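Local coordinates for protein alpha-galactosidase (Thermus thermophilus, PDB 6LCJ) that probably hydrolyses terminal alpha-galactosyl residues from galacto-oligosaccharides, as a hexameric, thermostable glycoside hydrolase of the GH36 family, at residues V239-P244 with P271-D276; Q51-A56 with G352-P357; V399-V404 with R419-L424. One frame throughout, in Å; residues are numbered along the deposited sequence.

Contact 1: V239-P244 with P271-D276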
ATOM      1  N   VAL E 239      -2.174 -35.393  11.630  1.00 32.41           N
ATOM      2  CA  VAL E 239      -1.981 -35.205  13.060  1.00 34.76           C
ATOM      3  C   VAL E 239      -2.317 -33.756  13.391  1.00 34.06           C
ATOM      4  O   VAL E 239      -2.260 -32.883  12.525  1.00 38.62           O
ATOM      5  CB  VAL E 239      -0.531 -35.592  13.427  1.00 35.60           C
ATOM      6  CG1 VAL E 239       0.448 -34.515  12.995  1.00 32.99           C
ATOM      7  CG2 VAL E 239      -0.407 -35.885  14.873  1.00 39.42           C
ATOM      8  N   THR E 240      -2.723 -33.502  14.627  1.00 31.51           N
ATOM      9  CA  THR E 240      -2.957 -32.134  15.084  1.00 35.85           C
ATOM     10  C   THR E 240      -1.977 -31.776  16.201  1.00 38.58           C
ATOM     11  O   THR E 240      -1.269 -32.631  16.737  1.00 37.79           O
ATOM     12  CB  THR E 240      -4.398 -31.935  15.579  1.00 41.42           C
ATOM     13  OG1 THR E 240      -4.666 -32.842  16.656  1.00 47.61           O
ATOM     14  CG2 THR E 240      -5.387 -32.184  14.466  1.00 40.29           C
ATOM     15  N   ALA E 241      -1.947 -30.490  16.566  1.00 41.23           N
ATOM     16  CA  ALA E 241      -1.082 -30.069  17.667  1.00 41.10           C
ATOM     17  C   ALA E 241      -1.428 -30.787  18.965  1.00 41.66           C
ATOM     18  O   ALA E 241      -0.531 -31.107  19.748  1.00 44.61           O
ATOM     19  CB  ALA E 241      -1.156 -28.557  17.862  1.00 36.73           C
ATOM     20  N   ASP E 242      -2.714 -31.087  19.190  1.00 49.04           N
ATOM     21  CA  ASP E 242      -3.165 -31.805  20.381  1.00 45.74           C
ATOM     22  C   ASP E 242      -2.819 -33.285  20.371  1.00 48.90           C
ATOM     23  O   ASP E 242      -2.996 -33.947  21.399  1.00 51.75           O
ATOM     24  CB  ASP E 242      -4.679 -31.704  20.538  1.00 49.14           C
ATOM     25  CG  ASP E 242      -5.183 -30.302  20.391  1.00 64.24           C
ATOM     26  OD1 ASP E 242      -6.107 -30.086  19.565  1.00 62.05           O
ATOM     27  OD2 ASP E 242      -4.651 -29.419  21.108  1.00 65.25           O
ATOM     28  N   SER E 243      -2.397 -33.837  19.257  1.00 46.09           N
ATOM     29  CA  SER E 243      -2.141 -35.267  19.229  1.00 47.97           C
ATOM     30  C   SER E 243      -0.949 -35.602  20.115  1.00 52.23           C
ATOM     31  O   SER E 243       0.079 -34.914  20.051  1.00 51.89           O
ATOM     32  CB  SER E 243      -1.878 -35.737  17.810  1.00 47.64           C
ATOM     33  OG  SER E 243      -2.840 -35.207  16.906  1.00 50.30           O
ATOM     34  N   PRO E 244      -1.050 -36.625  20.962  1.00 56.50           N
ATOM     35  CA  PRO E 244       0.140 -37.074  21.711  1.00 50.32           C
ATOM     36  C   PRO E 244       1.346 -37.323  20.815  1.00 52.05           C
ATOM     37  O   PRO E 244       2.462 -36.909  21.151  1.00 57.08           O
ATOM     38  CB  PRO E 244      -0.345 -38.362  22.396  1.00 49.12           C
ATOM     39  CG  PRO E 244      -1.641 -38.752  21.667  1.00 51.23           C
ATOM     40  CD  PRO E 244      -2.239 -37.453  21.228  1.00 50.49           C
ATOM     41  N   PRO E 271      -6.169 -26.669  13.192  1.00 38.70           N
ATOM     42  CA  PRO E 271      -5.164 -26.805  12.131  1.00 35.44           C
ATOM     43  C   PRO E 271      -4.632 -28.223  12.039  1.00 32.47           C
ATOM     44  O   PRO E 271      -4.434 -28.902  13.045  1.00 30.17           O
ATOM     45  CB  PRO E 271      -4.062 -25.830  12.559  1.00 35.12           C
ATOM     46  CG  PRO E 271      -4.749 -24.851  13.430  1.00 36.47           C
ATOM     47  CD  PRO E 271      -5.785 -25.643  14.169  1.00 36.43           C
ATOM     48  N   LEU E 272      -4.377 -28.650  10.810  1.00 32.72           N
ATOM     49  CA  LEU E 272      -3.895 -29.983  10.510  1.00 29.65           C
ATOM     50  C   LEU E 272      -2.425 -29.934  10.129  1.00 29.26           C
ATOM     51  O   LEU E 272      -1.948 -28.978   9.512  1.00 28.20           O
ATOM     52  CB  LEU E 272      -4.691 -30.617   9.368  1.00 31.73           C
ATOM     53  CG  LEU E 272      -6.208 -30.619   9.527  1.00 30.50           C
ATOM     54  CD1 LEU E 272      -6.830 -31.226   8.289  1.00 28.61           C
ATOM     55  CD2 LEU E 272      -6.602 -31.369  10.785  1.00 29.57           C
ATOM     56  N   TYR E 273      -1.722 -30.992  10.492  1.00 26.34           N
ATOM     57  CA  TYR E 273      -0.317 -31.159  10.192  1.00 29.72           C
ATOM     58  C   TYR E 273      -0.144 -32.564   9.660  1.00 29.65           C
ATOM     59  O   TYR E 273      -1.034 -33.403   9.787  1.00 29.78           O
ATOM     60  CB  TYR E 273       0.559 -30.906  11.434  1.00 32.34           C
ATOM     61  CG  TYR E 273       0.364 -29.516  11.981  1.00 27.72           C
ATOM     62  CD1 TYR E 273       0.863 -28.414  11.303  1.00 30.94           C
ATOM     63  CD2 TYR E 273      -0.336 -29.303  13.145  1.00 29.17           C
ATOM     64  CE1 TYR E 273       0.684 -27.145  11.773  1.00 31.66           C
ATOM     65  CE2 TYR E 273      -0.518 -28.023  13.636  1.00 32.64           C
ATOM     66  CZ  TYR E 273      -0.007 -26.950  12.941  1.00 34.00           C
ATOM     67  OH  TYR E 273      -0.183 -25.673  13.417  1.00 42.91           O
ATOM     68  N   ALA E 274       1.003 -32.811   9.046  1.00 29.33           N
ATOM     69  CA  ALA E 274       1.250 -34.056   8.350  1.00 26.40           C
ATOM     70  C   ALA E 274       2.413 -34.777   9.008  1.00 31.03           C
ATOM     71  O   ALA E 274       3.311 -34.147   9.577  1.00 32.07           O
ATOM     72  CB  ALA E 274       1.552 -33.807   6.870  1.00 24.41           C
ATOM     73  N   LEU E 275       2.381 -36.105   8.942  1.00 31.18           N
ATOM     74  CA  LEU E 275       3.552 -36.908   9.244  1.00 30.43           C
ATOM     75  C   LEU E 275       4.357 -37.088   7.968  1.00 30.27           C
ATOM     76  O   LEU E 275       3.796 -37.166   6.874  1.00 31.78           O
ATOM     77  CB  LEU E 275       3.155 -38.262   9.829  1.00 30.80           C
ATOM     78  CG  LEU E 275       2.361 -38.180  11.132  1.00 29.81           C
ATOM     79  CD1 LEU E 275       1.820 -39.553  11.498  1.00 32.75           C
ATOM     80  CD2 LEU E 275       3.184 -37.584  12.276  1.00 31.32           C
ATOM     81  N   ASP E 276       5.681 -37.134   8.114  1.00 33.44           N
ATOM     82  CA  ASP E 276       6.587 -37.084   6.969  1.00 30.37           C
ATOM     83  C   ASP E 276       6.685 -38.469   6.351  1.00 31.34           C
ATOM     84  O   ASP E 276       7.342 -39.355   6.897  1.00 35.43           O
ATOM     85  CB  ASP E 276       7.954 -36.565   7.410  1.00 35.61           C
ATOM     86  CG  ASP E 276       8.978 -36.539   6.287  1.00 36.43           C
ATOM     87  OD1 ASP E 276       8.652 -36.867   5.125  1.00 35.73           O
ATOM     88  OD2 ASP E 276      10.134 -36.163   6.579  1.00 44.77           O
TER
HETATM   89  O   HOH W   1      -3.550 -28.029  15.582  1.00 45.93           O

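Contact 2: Q51-A56 with G352-P357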
ATOM      1  N   GLN E  51      -6.273 -34.236  -6.152  1.00 20.30           N
ATOM      2  CA  GLN E  51      -6.695 -35.322  -5.283  1.00 22.06           C
ATOM      3  C   GLN E  51      -8.210 -35.533  -5.380  1.00 23.78           C
ATOM      4  O   GLN E  51      -8.922 -34.849  -6.124  1.00 24.96           O
ATOM      5  CB  GLN E  51      -6.234 -35.068  -3.831  1.00 22.35           C
ATOM      6  CG  GLN E  51      -6.567 -33.699  -3.279  1.00 26.92           C
ATOM      7  CD  GLN E  51      -7.284 -33.764  -1.941  1.00 32.15           C
ATOM      8  OE1 GLN E  51      -8.160 -34.611  -1.742  1.00 29.39           O
ATOM      9  NE2 GLN E  51      -6.926 -32.861  -1.019  1.00 29.28           N
ATOM     10  N   SER E  52      -8.689 -36.515  -4.612  1.00 26.69           N
ATOM     11  CA  SER E  52     -10.092 -36.943  -4.645  1.00 22.87           C
ATOM     12  C   SER E  52     -11.064 -35.770  -4.605  1.00 23.31           C
ATOM     13  O   SER E  52     -11.944 -35.655  -5.461  1.00 28.48           O
ATOM     14  CB  SER E  52     -10.364 -37.877  -3.469  1.00 21.50           C
ATOM     15  OG  SER E  52      -9.711 -39.121  -3.662  1.00 23.33           O
ATOM     16  N   TRP E  53     -10.915 -34.888  -3.612  1.00 25.35           N
ATOM     17  CA  TRP E  53     -11.849 -33.785  -3.413  1.00 21.78           C
ATOM     18  C   TRP E  53     -11.640 -32.657  -4.419  1.00 25.28           C
ATOM     19  O   TRP E  53     -12.532 -31.815  -4.579  1.00 24.87           O
ATOM     20  CB  TRP E  53     -11.729 -33.252  -1.971  1.00 24.13           C
ATOM     21  CG  TRP E  53     -11.832 -34.355  -0.941  1.00 25.90           C
ATOM     22  CD1 TRP E  53     -12.623 -35.470  -1.016  1.00 23.99           C
ATOM     23  CD2 TRP E  53     -11.103 -34.467   0.286  1.00 27.36           C
ATOM     24  NE1 TRP E  53     -12.437 -36.259   0.086  1.00 24.96           N
ATOM     25  CE2 TRP E  53     -11.509 -35.671   0.904  1.00 27.91           C
ATOM     26  CE3 TRP E  53     -10.150 -33.667   0.931  1.00 27.94           C
ATOM     27  CZ2 TRP E  53     -10.990 -36.096   2.141  1.00 25.82           C
ATOM     28  CZ3 TRP E  53      -9.631 -34.104   2.171  1.00 26.85           C
ATOM     29  CH2 TRP E  53     -10.060 -35.295   2.754  1.00 23.71           C
ATOM     30  N   SER E  54     -10.503 -32.633  -5.107  1.00 25.55           N
ATOM     31  CA  SER E  54     -10.176 -31.519  -5.991  1.00 26.83           C
ATOM     32  C   SER E  54     -11.134 -31.440  -7.180  1.00 26.66           C
ATOM     33  O   SER E  54     -11.725 -32.435  -7.604  1.00 25.28           O
ATOM     34  CB  SER E  54      -8.739 -31.644  -6.494  1.00 23.70           C
ATOM     35  OG  SER E  54      -7.828 -31.469  -5.428  1.00 23.59           O
ATOM     36  N   LEU E  55     -11.279 -30.232  -7.715  1.00 25.06           N
ATOM     37  CA  LEU E  55     -12.139 -30.026  -8.868  1.00 23.58           C
ATOM     38  C   LEU E  55     -11.535 -30.649 -10.121  1.00 28.19           C
ATOM     39  O   LEU E  55     -10.369 -30.400 -10.457  1.00 27.49           O
ATOM     40  CB  LEU E  55     -12.372 -28.537  -9.100  1.00 24.46           C
ATOM     41  CG  LEU E  55     -13.181 -28.290 -10.382  1.00 27.70           C
ATOM     42  CD1 LEU E  55     -14.671 -28.339 -10.112  1.00 19.79           C
ATOM     43  CD2 LEU E  55     -12.781 -26.985 -11.068  1.00 27.97           C
ATOM     44  N   ALA E  56     -12.334 -31.455 -10.815  1.00 21.89           N
ATOM     45  CA  ALA E  56     -12.050 -31.880 -12.176  1.00 20.78           C
ATOM     46  C   ALA E  56     -13.215 -31.438 -13.050  1.00 27.85           C
ATOM     47  O   ALA E  56     -14.360 -31.849 -12.810  1.00 27.37           O
ATOM     48  CB  ALA E  56     -11.854 -33.394 -12.256  1.00 22.07           C
ATOM     49  N   GLY E 352     -10.094 -49.315  -4.460  1.00 23.69           N
ATOM     50  CA  GLY E 352     -11.115 -48.323  -4.721  1.00 26.67           C
ATOM     51  C   GLY E 352     -10.548 -46.934  -4.486  1.00 30.02           C
ATOM     52  O   GLY E 352      -9.703 -46.728  -3.604  1.00 27.74           O
ATOM     53  N   LEU E 353     -11.009 -45.978  -5.299  1.00 22.11           N
ATOM     54  CA  LEU E 353     -10.503 -44.612  -5.262  1.00 23.43           C
ATOM     55  C   LEU E 353     -11.671 -43.635  -5.305  1.00 23.62           C
ATOM     56  O   LEU E 353     -12.473 -43.666  -6.241  1.00 25.47           O
ATOM     57  CB  LEU E 353      -9.540 -44.361  -6.422  1.00 21.40           C
ATOM     58  CG  LEU E 353      -8.946 -42.959  -6.549  1.00 24.31           C
ATOM     59  CD1 LEU E 353      -7.971 -42.713  -5.442  1.00 24.89           C
ATOM     60  CD2 LEU E 353      -8.261 -42.759  -7.899  1.00 24.70           C
ATOM     61  N   ARG E 354     -11.765 -42.774  -4.298  1.00 22.45           N
ATOM     62  CA  ARG E 354     -12.735 -41.685  -4.335  1.00 24.45           C
ATOM     63  C   ARG E 354     -12.289 -40.648  -5.358  1.00 23.94           C
ATOM     64  O   ARG E 354     -11.121 -40.260  -5.383  1.00 21.41           O
ATOM     65  CB  ARG E 354     -12.883 -41.060  -2.951  1.00 20.89           C
ATOM     66  CG  ARG E 354     -13.653 -41.944  -1.953  1.00 23.27           C
ATOM     67  CD  ARG E 354     -15.147 -41.613  -1.926  1.00 23.81           C
ATOM     68  NE  ARG E 354     -15.318 -40.174  -1.935  1.00 23.88           N
ATOM     69  CZ  ARG E 354     -15.383 -39.414  -0.846  1.00 27.72           C
ATOM     70  NH1 ARG E 354     -15.348 -39.954   0.370  1.00 27.97           N
ATOM     71  NH2 ARG E 354     -15.494 -38.097  -0.977  1.00 27.89           N
ATOM     72  N   VAL E 355     -13.215 -40.224  -6.223  1.00 22.57           N
ATOM     73  CA  VAL E 355     -12.914 -39.312  -7.323  1.00 25.45           C
ATOM     74  C   VAL E 355     -13.629 -37.975  -7.197  1.00 23.32           C
ATOM     75  O   VAL E 355     -13.521 -37.145  -8.100  1.00 19.95           O
ATOM     76  CB  VAL E 355     -13.235 -39.947  -8.693  1.00 23.50           C
ATOM     77  CG1 VAL E 355     -12.272 -41.068  -9.009  1.00 21.92           C
ATOM     78  CG2 VAL E 355     -14.658 -40.442  -8.695  1.00 23.47           C
ATOM     79  N   GLY E 356     -14.357 -37.739  -6.119  1.00 22.94           N
ATOM     80  CA  GLY E 356     -14.969 -36.451  -5.917  1.00 21.55           C
ATOM     81  C   GLY E 356     -15.044 -36.031  -4.462  1.00 25.47           C
ATOM     82  O   GLY E 356     -14.812 -36.819  -3.532  1.00 25.16           O
ATOM     83  N   PRO E 357     -15.379 -34.757  -4.249  1.00 24.34           N
ATOM     84  CA  PRO E 357     -15.754 -34.290  -2.911  1.00 19.28           C
ATOM     85  C   PRO E 357     -16.755 -35.205  -2.242  1.00 24.09           C
ATOM     86  O   PRO E 357     -17.479 -35.961  -2.900  1.00 23.11           O
ATOM     87  CB  PRO E 357     -16.376 -32.917  -3.184  1.00 22.80           C
ATOM     88  CG  PRO E 357     -15.790 -32.478  -4.468  1.00 22.27           C
ATOM     89  CD  PRO E 357     -15.581 -33.718  -5.278  1.00 23.22           C
TER

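Contact 3: V399-V404 with R419-L424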
ATOM      1  N   VAL E 399     -13.897 -47.113  -9.130  1.00 28.15           N
ATOM      2  CA  VAL E 399     -14.156 -45.690  -8.976  1.00 27.26           C
ATOM      3  C   VAL E 399     -15.304 -45.509  -7.992  1.00 28.17           C
ATOM      4  O   VAL E 399     -16.430 -45.960  -8.238  1.00 25.63           O
ATOM      5  CB  VAL E 399     -14.471 -45.047 -10.330  1.00 25.77           C
ATOM      6  CG1 VAL E 399     -15.028 -43.651 -10.124  1.00 25.78           C
ATOM      7  CG2 VAL E 399     -13.213 -45.032 -11.179  1.00 25.14           C
ATOM      8  N   ASP E 400     -15.012 -44.869  -6.864  1.00 25.15           N
ATOM      9  CA  ASP E 400     -16.006 -44.669  -5.824  1.00 24.20           C
ATOM     10  C   ASP E 400     -16.663 -43.302  -5.973  1.00 23.48           C
ATOM     11  O   ASP E 400     -15.985 -42.285  -5.794  1.00 24.86           O
ATOM     12  CB  ASP E 400     -15.347 -44.797  -4.460  1.00 24.11           C
ATOM     13  CG  ASP E 400     -16.336 -44.668  -3.321  1.00 34.36           C
ATOM     14  OD1 ASP E 400     -17.567 -44.605  -3.596  1.00 33.68           O
ATOM     15  OD2 ASP E 400     -15.878 -44.648  -2.144  1.00 35.19           O
ATOM     16  N   PRO E 401     -17.962 -43.213  -6.273  1.00 26.03           N
ATOM     17  CA  PRO E 401     -18.602 -41.898  -6.414  1.00 26.42           C
ATOM     18  C   PRO E 401     -19.102 -41.336  -5.096  1.00 27.02           C
ATOM     19  O   PRO E 401     -19.703 -40.253  -5.096  1.00 29.83           O
ATOM     20  CB  PRO E 401     -19.779 -42.189  -7.369  1.00 21.04           C
ATOM     21  CG  PRO E 401     -20.207 -43.578  -6.967  1.00 27.42           C
ATOM     22  CD  PRO E 401     -18.948 -44.303  -6.404  1.00 28.17           C
ATOM     23  N   ASP E 402     -18.834 -42.056  -4.000  1.00 25.21           N
ATOM     24  CA  ASP E 402     -19.311 -41.830  -2.635  1.00 27.62           C
ATOM     25  C   ASP E 402     -20.727 -42.381  -2.475  1.00 26.92           C
ATOM     26  O   ASP E 402     -21.291 -42.936  -3.422  1.00 24.75           O
ATOM     27  CB  ASP E 402     -19.211 -40.359  -2.223  1.00 25.01           C
ATOM     28  CG  ASP E 402     -18.856 -40.212  -0.769  1.00 27.76           C
ATOM     29  OD1 ASP E 402     -18.893 -41.246  -0.074  1.00 26.68           O
ATOM     30  OD2 ASP E 402     -18.566 -39.083  -0.309  1.00 27.34           O
ATOM     31  N   VAL E 403     -21.292 -42.288  -1.271  1.00 26.34           N
ATOM     32  CA  VAL E 403     -22.478 -43.084  -0.942  1.00 26.75           C
ATOM     33  C   VAL E 403     -23.726 -42.610  -1.683  1.00 25.05           C
ATOM     34  O   VAL E 403     -23.767 -41.510  -2.250  1.00 25.21           O
ATOM     35  CB  VAL E 403     -22.730 -43.101   0.581  1.00 25.77           C
ATOM     36  CG1 VAL E 403     -21.467 -43.482   1.311  1.00 21.31           C
ATOM     37  CG2 VAL E 403     -23.253 -41.748   1.048  1.00 24.16           C
ATOM     38  N   VAL E 404     -24.747 -43.461  -1.678  1.00 26.77           N
ATOM     39  CA  VAL E 404     -26.051 -43.180  -2.263  1.00 26.05           C
ATOM     40  C   VAL E 404     -27.030 -42.992  -1.119  1.00 26.37           C
ATOM     41  O   VAL E 404     -27.052 -43.794  -0.179  1.00 28.14           O
ATOM     42  CB  VAL E 404     -26.514 -44.324  -3.185  1.00 27.21           C
ATOM     43  CG1 VAL E 404     -27.772 -43.931  -3.942  1.00 26.81           C
ATOM     44  CG2 VAL E 404     -25.408 -44.716  -4.133  1.00 25.64           C
ATOM     45  N   ARG E 419     -31.421 -39.536  -7.367  1.00 33.69           N
ATOM     46  CA  ARG E 419     -31.342 -40.474  -8.478  1.00 32.21           C
ATOM     47  C   ARG E 419     -30.088 -40.257  -9.320  1.00 32.72           C
ATOM     48  O   ARG E 419     -29.553 -41.214  -9.894  1.00 31.71           O
ATOM     49  CB  ARG E 419     -32.602 -40.339  -9.329  1.00 35.13           C
ATOM     50  CG  ARG E 419     -32.629 -41.186 -10.586  1.00 46.61           C
ATOM     51  CD  ARG E 419     -34.070 -41.426 -11.058  1.00 53.06           C
ATOM     52  NE  ARG E 419     -34.782 -42.437 -10.263  1.00 56.23           N
ATOM     53  CZ  ARG E 419     -35.709 -42.157  -9.342  1.00 56.76           C
ATOM     54  NH1 ARG E 419     -36.038 -40.891  -9.082  1.00 46.33           N
ATOM     55  NH2 ARG E 419     -36.309 -43.146  -8.679  1.00 49.08           N
ATOM     56  N   LEU E 420     -29.612 -39.014  -9.421  1.00 31.88           N
ATOM     57  CA  LEU E 420     -28.358 -38.761 -10.130  1.00 33.97           C
ATOM     58  C   LEU E 420     -27.191 -39.502  -9.479  1.00 31.81           C
ATOM     59  O   LEU E 420     -26.350 -40.089 -10.171  1.00 29.52           O
ATOM     60  CB  LEU E 420     -28.068 -37.261 -10.163  1.00 28.64           C
ATOM     61  CG  LEU E 420     -29.120 -36.339 -10.771  1.00 32.16           C
ATOM     62  CD1 LEU E 420     -28.644 -34.904 -10.648  1.00 27.95           C
ATOM     63  CD2 LEU E 420     -29.372 -36.700 -12.208  1.00 30.18           C
ATOM     64  N   GLN E 421     -27.122 -39.466  -8.145  1.00 27.78           N
ATOM     65  CA  GLN E 421     -26.088 -40.187  -7.426  1.00 30.60           C
ATOM     66  C   GLN E 421     -26.260 -41.694  -7.585  1.00 27.84           C
ATOM     67  O   GLN E 421     -25.290 -42.411  -7.850  1.00 31.89           O
ATOM     68  CB  GLN E 421     -26.107 -39.756  -5.951  1.00 35.50           C
ATOM     69  CG  GLN E 421     -25.041 -40.370  -5.027  1.00 28.67           C
ATOM     70  CD  GLN E 421     -23.619 -40.046  -5.442  1.00 34.34           C
ATOM     71  OE1 GLN E 421     -23.388 -39.280  -6.381  1.00 31.48           O
ATOM     72  NE2 GLN E 421     -22.645 -40.620  -4.722  1.00 30.85           N
ATOM     73  N   GLU E 422     -27.484 -42.191  -7.455  1.00 28.28           N
ATOM     74  CA  GLU E 422     -27.710 -43.625  -7.605  1.00 32.48           C
ATOM     75  C   GLU E 422     -27.251 -44.131  -8.972  1.00 34.36           C
ATOM     76  O   GLU E 422     -26.675 -45.222  -9.077  1.00 33.91           O
ATOM     77  CB  GLU E 422     -29.183 -43.939  -7.383  1.00 30.93           C
ATOM     78  CG  GLU E 422     -29.465 -45.404  -7.204  1.00 36.67           C
ATOM     79  CD  GLU E 422     -30.918 -45.724  -7.422  1.00 42.53           C
ATOM     80  OE1 GLU E 422     -31.693 -45.575  -6.458  1.00 53.80           O
ATOM     81  OE2 GLU E 422     -31.294 -46.121  -8.551  1.00 53.48           O
ATOM     82  N   ALA E 423     -27.491 -43.348 -10.030  1.00 32.47           N
ATOM     83  CA  ALA E 423     -27.116 -43.777 -11.377  1.00 34.79           C
ATOM     84  C   ALA E 423     -25.603 -43.928 -11.522  1.00 34.52           C
ATOM     85  O   ALA E 423     -25.129 -44.847 -12.201  1.00 31.10           O
ATOM     86  CB  ALA E 423     -27.656 -42.788 -12.407  1.00 33.67           C
ATOM     87  N   LEU E 424     -24.827 -43.037 -10.895  1.00 32.74           N
ATOM     88  CA  LEU E 424     -23.372 -43.158 -10.963  1.00 32.55           C
ATOM     89  C   LEU E 424     -22.858 -44.377 -10.201  1.00 28.79           C
ATOM     90  O   LEU E 424     -21.842 -44.957 -10.596  1.00 30.50           O
ATOM     91  CB  LEU E 424     -22.701 -41.886 -10.443  1.00 33.24           C
ATOM     92  CG  LEU E 424     -22.740 -40.670 -11.375  1.00 33.35           C
ATOM     93  CD1 LEU E 424     -21.683 -39.676 -10.962  1.00 32.44           C
ATOM     94  CD2 LEU E 424     -22.568 -41.064 -12.825  1.00 31.37           C
TER
HETATM   95  O   HOH W   2     -20.772 -38.436  -7.380  1.00 30.29           O

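Contact 1: V239-P244 with P271-D276
V239 and Y273 face each other as an antiparallel hydrogen-bonded pair, closed by two backbone bonds: V239 N to Y273 O, 2.9 Å, and Y273 N to V239 O, 2.8 Å.

The side chains of this pair fall on the same side of the sheet. With chi1 at 76°, CG1 of V239 sits between its own backbone N and carbonyl carbon, and this methyl does the touching: it lies 3.9 Å from Y273 CB and reaches CD2 of L275. The Y273 ring runs alongside the T240-A241 backbone rather than over the valine, and the backbone N of A241 meets the ring edge in plane, 4.0 Å from CD2. F246, from helix 244-248, packs against both V239 and the tyrosine ring.

On the other side of the sheet, CG2 of T240 lies against the carbonyl oxygen of P271 and is 4.0 Å from CD2 of L272, the two side chains crossing at a slant. Beyond T240 the strands separate as the chain enters a type I turn from T240 to S243. There a water bridges the gap, accepting from A241 N (3.1 Å) and donating to P271 O. Within the turn, S243 OG accepts from T240 N at 2.8 Å and donates onward to L203 O.

Direct backbone pairing thus gives way to a water and a serine hydroxyl where the chain turns away after T240: the polar backbone groups A241 N, P271 O and T240 N keep partners, while V239, Y273 and L275 make the apolar side of the junction between edge strand 238-240 and central strand 270-274.

Contact 2: Q51-A56 with G352-P357
L353 opens the contact lightly, its CD1 coming only to 4.4 Å from S52 OG. The next residue carries the polar link: S52 OG probably donates to R354 O, but the modelled 2.5 Å between them is implausibly short and the length doubtful. OG, anti to its own carbonyl carbon (chi1 -70°), is sent across to that oxygen and also accepts a weak bond from A341 N.

The R354 side chain bends at chi2 and chi3 and folds back along its own segment, where NH2 donates to G356 O at 2.9 Å. The same nitrogen passes the indole edge of W53, near the ring plane and 3.7 Å from NE1, the guanidinium and indole planes being 47° apart.

V355 turns its side chain away, yet its carbonyl carbon comes within 3.4 Å of S52 O. That oxygen lies 3.2 Å from CA of G356. G356 O in turn meets the W53 edge in plane, 3.6 Å from CD1. Finally P357 lays its ring against the turn, CG being 3.3 Å from W53 O.

One face of the indole receives Q51 OE1, offset toward the rim, while F305 meets it edge-to-face. G356 O and D358, a salt-bridge partner, hold the guanidinium end, with D402 weak and long, where loop 51-56 meets strand 352-354 and the loop beyond, at the C-terminal rim where TIM-barrel active sites lie.

Contact 3: V399-V404 with R419-L424
A loop leaving the C-terminal end of a parallel barrel strand, 398-400, is pinned here to the following helix, 415-428, by one glutamine. Q421 NE2 donates twice to loop carbonyls: to P401 O at 3.0 Å, in the plane of its own amide and nearly straight at 170°, and to V403 O at 2.9 Å, from 17° outside that plane. Both carbonyls are met from above their planes. With CG anti to the backbone N (chi1 -178°) and the chain bent at chi2, the amide reaches into the curve of the loop. A water donates to both Q421 OE1 and P401 O, and these bonds together would hold the amide in this orientation.

Apolar contacts flank this bond pair. CB of P401 rests 4.3 Å from CB of L424, and CG1 of V404 lies 3.7 Å from CB of E422, while L384 of helix 380-388 packs on both Q421 and L424. The loop is shaped from within as well: D400 OD1 accepts from D402 N, 2.9 Å away, forming an Asx turn. A loop leaving the C-terminal end of a parallel strand and held by a helix side chain is in keeping with the TIM-barrel fold of this family.

In the fold
Contacts 2 and 3 sit side by side in the eight-stranded parallel barrel, their centres about 13 Å apart, on the neighbouring strands 352-354 and 398-400. They touch directly: L353 O and D400 N are 2.9 Å apart, a probable hydrogen bond, and V355 packs on V399. Contact 1 lies farther out, with its centre about 23 Å from that of contact 2 and 32 Å from that of contact 3, on a separate three-stranded antiparallel sheet. Along the chain, contact 1 is nested inside the long loop closed by contact 2, and contact 3 follows. Contact 2 thereby brings the loop between strands 44-48 and 56-59 of the N-terminal sheet region onto the barrel.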